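Local coordinates for secreted effector protein SifA (Salmonella typhimurium, PDB 3CXB) that is secreted into host cells, binds host PLEKHM2 and is required for endosomal tubulation and the formation of Salmonella-induced filaments, at residues 137-150 with 159-171. Sequence-based numbering, arbitrary orientation.
Sequences ILKSHPQMTAMIKR and PLPSTLCLNPAGA
The Lys149 side chain crosses Thr163 obliquely and ends at Cys165, on one face of an antiparallel beta hairpin. Its CB meets Thr163 OG1 at 3.6 Å. CG comes within 4.0 Å of Cys165 SG, and CD is 3.6 Å from the same sulfur and 4.0 Å from Thr163 OG1. CE and NZ end beside Cys165 SG. The chain is extended beyond CG (chi2 178°), which takes it from the level of Thr163 along to Cys165. Cys165 has a second neighbour: its CB packs on CG of Met147, its partner directly across the hairpin. Met147 and Lys149 both lie against it.

The backbones of Met147 and Cys165 are joined by two hydrogen bonds, from Met147 N to Cys165 O (2.7 Å) and from Cys165 N to Met147 O. Farther along, Lys149 is opposite both Ser162 and Thr163, a classic beta bulge. Lys149 N donates to Thr163 O, and Ser162 N donates to Lys149 O. The hydroxyls of Ser162 and Thr163 both bond to the Asp93 carboxylate.

The other face is apolar. Leu164 CD2 lies 3.9 Å from Ile137 CD1 and 4.0 Å from Ile148 CG1. Ile148 CG2 touches Pro161 CB alongside. Leu166 CD2 sits against Ala146 CB and Leu138 CD1.

Ile137, Leu138, Met144 and Ile148 also touch helix 283-303. Strand 158-167 is the middle strand of a three-stranded antiparallel sheet, between 145-153 and 174-177.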
loop_
_atom_site.group_PDB
_atom_site.type_symbol
_atom_site.label_atom_id
_atom_site.label_comp_id
_atom_site.label_asym_id
_atom_site.label_seq_id
_atom_site.Cartn_x
_atom_site.Cartn_y
_atom_site.Cartn_z
ATOM N N ILE A 137 1.797 -1.307 -13.076
ATOM C CA ILE A 137 1.066 -0.123 -12.685
ATOM C C ILE A 137 0.490 0.620 -13.876
ATOM O O ILE A 137 -0.309 1.536 -13.709
ATOM C CB ILE A 137 1.963 0.814 -11.844
ATOM C CG1 ILE A 137 3.046 1.445 -12.728
ATOM C CG2 ILE A 137 2.596 0.019 -10.690
ATOM C CD1 ILE A 137 3.857 2.519 -12.013
ATOM N N LEU A 138 0.884 0.206 -15.077
ATOM C CA LEU A 138 0.415 0.830 -16.318
ATOM C C LEU A 138 -0.481 -0.161 -17.016
ATOM O O LEU A 138 -0.238 -0.551 -18.164
ATOM C CB LEU A 138 1.599 1.163 -17.222
ATOM C CG LEU A 138 2.638 2.120 -16.634
ATOM C CD1 LEU A 138 3.830 2.132 -17.554
ATOM C CD2 LEU A 138 2.062 3.522 -16.476
ATOM N N LYS A 139 -1.518 -0.575 -16.299
ATOM C CA LYS A 139 -2.461 -1.548 -16.810
ATOM C C LYS A 139 -3.206 -1.038 -18.039
ATOM O O LYS A 139 -3.381 -1.767 -19.008
ATOM C CB LYS A 139 -3.446 -1.930 -15.705
ATOM C CG LYS A 139 -3.646 -3.436 -15.552
ATOM C CD LYS A 139 -2.378 -4.135 -15.117
ATOM C CE LYS A 139 -2.589 -5.627 -15.090
ATOM N NZ LYS A 139 -1.382 -6.371 -14.656
ATOM N N SER A 140 -3.628 0.221 -18.001
ATOM C CA SER A 140 -4.352 0.824 -19.110
ATOM C C SER A 140 -3.490 1.032 -20.354
ATOM O O SER A 140 -3.962 1.563 -21.355
ATOM C CB SER A 140 -4.952 2.159 -18.677
ATOM O OG SER A 140 -3.952 3.030 -18.178
ATOM N N HIS A 141 -2.226 0.631 -20.287
ATOM C CA HIS A 141 -1.331 0.767 -21.427
ATOM C C HIS A 141 -0.801 -0.601 -21.803
ATOM O O HIS A 141 -0.014 -1.202 -21.072
ATOM C CB HIS A 141 -0.175 1.704 -21.099
ATOM C CG HIS A 141 -0.609 3.099 -20.789
ATOM N ND1 HIS A 141 -1.328 3.869 -21.679
ATOM C CD2 HIS A 141 -0.443 3.861 -19.681
ATOM C CE1 HIS A 141 -1.586 5.044 -21.132
ATOM N NE2 HIS A 141 -1.061 5.065 -19.920
ATOM N N PRO A 142 -1.241 -1.115 -22.959
ATOM C CA PRO A 142 -0.866 -2.417 -23.514
ATOM C C PRO A 142 0.611 -2.555 -23.867
ATOM O O PRO A 142 1.297 -3.438 -23.354
ATOM C CB PRO A 142 -1.764 -2.531 -24.741
ATOM C CG PRO A 142 -1.881 -1.104 -25.191
ATOM C CD PRO A 142 -2.143 -0.401 -23.880
ATOM N N GLN A 143 1.098 -1.685 -24.743
ATOM C CA GLN A 143 2.490 -1.735 -25.165
ATOM C C GLN A 143 3.431 -1.088 -24.164
ATOM O O GLN A 143 4.411 -0.451 -24.547
ATOM C CB GLN A 143 2.648 -1.057 -26.527
ATOM C CG GLN A 143 2.288 -1.942 -27.712
ATOM C CD GLN A 143 3.515 -2.448 -28.452
ATOM O OE1 GLN A 143 4.417 -3.038 -27.856
ATOM N NE2 GLN A 143 3.552 -2.219 -29.761
ATOM N N MET A 144 3.140 -1.255 -22.879
ATOM C CA MET A 144 3.988 -0.666 -21.854
ATOM C C MET A 144 3.843 -1.361 -20.508
ATOM O O MET A 144 2.728 -1.614 -20.049
ATOM C CB MET A 144 3.658 0.821 -21.700
ATOM C CG MET A 144 4.528 1.544 -20.696
ATOM S SD MET A 144 6.260 1.551 -21.187
ATOM C CE MET A 144 6.385 3.173 -21.977
ATOM N N THR A 145 4.974 -1.675 -19.885
ATOM C CA THR A 145 4.967 -2.323 -18.581
ATOM C C THR A 145 5.758 -1.462 -17.620
ATOM O O THR A 145 6.700 -0.778 -18.023
ATOM C CB THR A 145 5.618 -3.710 -18.619
ATOM O OG1 THR A 145 4.967 -4.512 -19.604
ATOM C CG2 THR A 145 5.488 -4.397 -17.270
ATOM N N ALA A 146 5.374 -1.502 -16.349
ATOM C CA ALA A 146 6.046 -0.719 -15.324
ATOM C C ALA A 146 5.745 -1.305 -13.959
ATOM O O ALA A 146 4.586 -1.473 -13.596
ATOM C CB ALA A 146 5.572 0.717 -15.380
ATOM N N MET A 147 6.788 -1.614 -13.201
ATOM C CA MET A 147 6.597 -2.171 -11.870
ATOM C C MET A 147 7.264 -1.256 -10.859
ATOM O O MET A 147 7.936 -0.292 -11.223
ATOM C CB MET A 147 7.226 -3.554 -11.766
ATOM C CG MET A 147 8.729 -3.491 -11.850
ATOM S SD MET A 147 9.550 -4.828 -10.996
ATOM C CE MET A 147 9.978 -5.886 -12.457
ATOM N N ILE A 148 7.086 -1.575 -9.586
ATOM C CA ILE A 148 7.668 -0.784 -8.524
ATOM C C ILE A 148 8.333 -1.707 -7.539
ATOM O O ILE A 148 7.660 -2.517 -6.905
ATOM C CB ILE A 148 6.604 0.019 -7.744
ATOM C CG1 ILE A 148 5.918 1.030 -8.652
ATOM C CG2 ILE A 148 7.254 0.763 -6.589
ATOM C CD1 ILE A 148 4.829 1.805 -7.937
ATOM N N LYS A 149 9.653 -1.592 -7.426
ATOM C CA LYS A 149 10.405 -2.387 -6.471
ATOM C C LYS A 149 10.366 -1.624 -5.154
ATOM O O LYS A 149 9.971 -0.456 -5.119
ATOM C CB LYS A 149 11.838 -2.594 -6.953
ATOM C CG LYS A 149 11.908 -3.508 -8.164
ATOM C CD LYS A 149 13.324 -3.691 -8.689
ATOM C CE LYS A 149 13.327 -4.488 -10.001
ATOM N NZ LYS A 149 14.683 -4.604 -10.621
ATOM N N ARG A 150 10.744 -2.277 -4.063
ATOM C CA ARG A 150 10.693 -1.588 -2.785
ATOM C C ARG A 150 11.579 -2.190 -1.706
ATOM O O ARG A 150 11.875 -3.377 -1.730
ATOM C CB ARG A 150 9.246 -1.550 -2.304
ATOM C CG ARG A 150 8.666 -2.930 -2.004
ATOM C CD ARG A 150 7.138 -2.910 -1.935
ATOM N NE ARG A 150 6.510 -3.277 -3.205
ATOM C CZ ARG A 150 5.486 -2.622 -3.744
ATOM N NH1 ARG A 150 4.968 -3.026 -4.897
ATOM N NH2 ARG A 150 4.989 -1.551 -3.135
ATOM N N PRO A 159 7.573 -1.462 4.021
ATOM C CA PRO A 159 8.393 -1.247 2.828
ATOM C C PRO A 159 7.744 -0.167 1.973
ATOM O O PRO A 159 6.516 -0.054 1.922
ATOM C CB PRO A 159 8.403 -2.619 2.164
ATOM C CG PRO A 159 7.136 -3.232 2.617
ATOM C CD PRO A 159 7.029 -2.828 4.048
ATOM N N LEU A 160 8.564 0.652 1.327
ATOM C CA LEU A 160 8.019 1.714 0.493
ATOM C C LEU A 160 8.706 1.704 -0.864
ATOM O O LEU A 160 9.851 1.243 -0.997
ATOM C CB LEU A 160 8.189 3.086 1.181
ATOM C CG LEU A 160 9.521 3.863 1.137
ATOM C CD1 LEU A 160 10.703 2.910 1.365
ATOM C CD2 LEU A 160 9.690 4.549 -0.211
ATOM N N PRO A 161 8.017 2.222 -1.890
ATOM C CA PRO A 161 8.519 2.292 -3.263
ATOM C C PRO A 161 9.970 2.786 -3.353
ATOM O O PRO A 161 10.214 3.986 -3.290
ATOM C CB PRO A 161 7.539 3.262 -3.926
ATOM C CG PRO A 161 6.294 3.023 -3.185
ATOM C CD PRO A 161 6.753 2.961 -1.772
ATOM N N SER A 162 10.939 1.888 -3.501
ATOM C CA SER A 162 12.327 2.347 -3.590
ATOM C C SER A 162 12.727 2.768 -5.002
ATOM O O SER A 162 13.282 3.847 -5.179
ATOM C CB SER A 162 13.299 1.285 -3.072
ATOM O OG SER A 162 13.368 0.185 -3.942
ATOM N N THR A 163 12.449 1.935 -6.006
ATOM C CA THR A 163 12.795 2.288 -7.385
ATOM C C THR A 163 11.687 1.924 -8.376
ATOM O O THR A 163 10.999 0.910 -8.224
ATOM C CB THR A 163 14.083 1.584 -7.849
ATOM O OG1 THR A 163 13.806 0.202 -8.059
ATOM C CG2 THR A 163 15.192 1.704 -6.796
ATOM N N LEU A 164 11.526 2.755 -9.398
ATOM C CA LEU A 164 10.512 2.542 -10.426
ATOM C C LEU A 164 11.101 1.841 -11.650
ATOM O O LEU A 164 12.072 2.312 -12.230
ATOM C CB LEU A 164 9.917 3.889 -10.843
ATOM C CG LEU A 164 8.870 3.976 -11.959
ATOM C CD1 LEU A 164 9.478 3.538 -13.257
ATOM C CD2 LEU A 164 7.661 3.107 -11.639
ATOM N N CYS A 165 10.510 0.722 -12.051
ATOM C CA CYS A 165 11.006 0.005 -13.218
ATOM C C CYS A 165 10.062 0.105 -14.416
ATOM O O CYS A 165 8.909 -0.309 -14.348
ATOM C CB CYS A 165 11.240 -1.466 -12.881
ATOM S SG CYS A 165 12.591 -1.784 -11.711
ATOM N N LEU A 166 10.570 0.668 -15.508
ATOM C CA LEU A 166 9.800 0.833 -16.733
ATOM C C LEU A 166 10.349 -0.067 -17.828
ATOM O O LEU A 166 11.535 -0.394 -17.847
ATOM C CB LEU A 166 9.877 2.274 -17.223
ATOM C CG LEU A 166 9.220 3.383 -16.409
ATOM C CD1 LEU A 166 9.592 4.729 -17.028
ATOM C CD2 LEU A 166 7.713 3.186 -16.385
ATOM N N ASN A 167 9.475 -0.452 -18.751
ATOM C CA ASN A 167 9.868 -1.302 -19.861
ATOM C C ASN A 167 9.118 -0.878 -21.126
ATOM O O ASN A 167 8.094 -1.456 -21.482
ATOM C CB ASN A 167 9.565 -2.762 -19.532
ATOM C CG ASN A 167 10.302 -3.722 -20.441
ATOM O OD1 ASN A 167 10.206 -3.637 -21.668
ATOM N ND2 ASN A 167 11.046 -4.645 -19.843
ATOM N N PRO A 168 9.623 0.155 -21.820
ATOM C CA PRO A 168 8.982 0.641 -23.043
ATOM C C PRO A 168 9.108 -0.360 -24.183
ATOM O O PRO A 168 9.795 -1.374 -24.055
ATOM C CB PRO A 168 9.733 1.938 -23.326
ATOM C CG PRO A 168 11.111 1.624 -22.846
ATOM C CD PRO A 168 10.842 0.930 -21.525
ATOM N N ALA A 169 8.440 -0.067 -25.293
ATOM C CA ALA A 169 8.479 -0.932 -26.466
ATOM C C ALA A 169 9.365 -0.295 -27.530
ATOM O O ALA A 169 8.871 0.291 -28.494
ATOM C CB ALA A 169 7.067 -1.140 -27.009
ATOM N N GLY A 170 10.675 -0.405 -27.348
ATOM C CA GLY A 170 11.590 0.175 -28.311
ATOM C C GLY A 170 12.854 0.690 -27.663
ATOM O O GLY A 170 13.774 1.144 -28.345
ATOM N N ALA A 171 12.898 0.618 -26.338
ATOM C CA ALA A 171 14.057 1.072 -25.579
ATOM C C ALA A 171 14.278 0.135 -24.400
ATOM O O ALA A 171 13.333 -0.455 -23.877
ATOM C CB ALA A 171 13.840 2.496 -25.087
#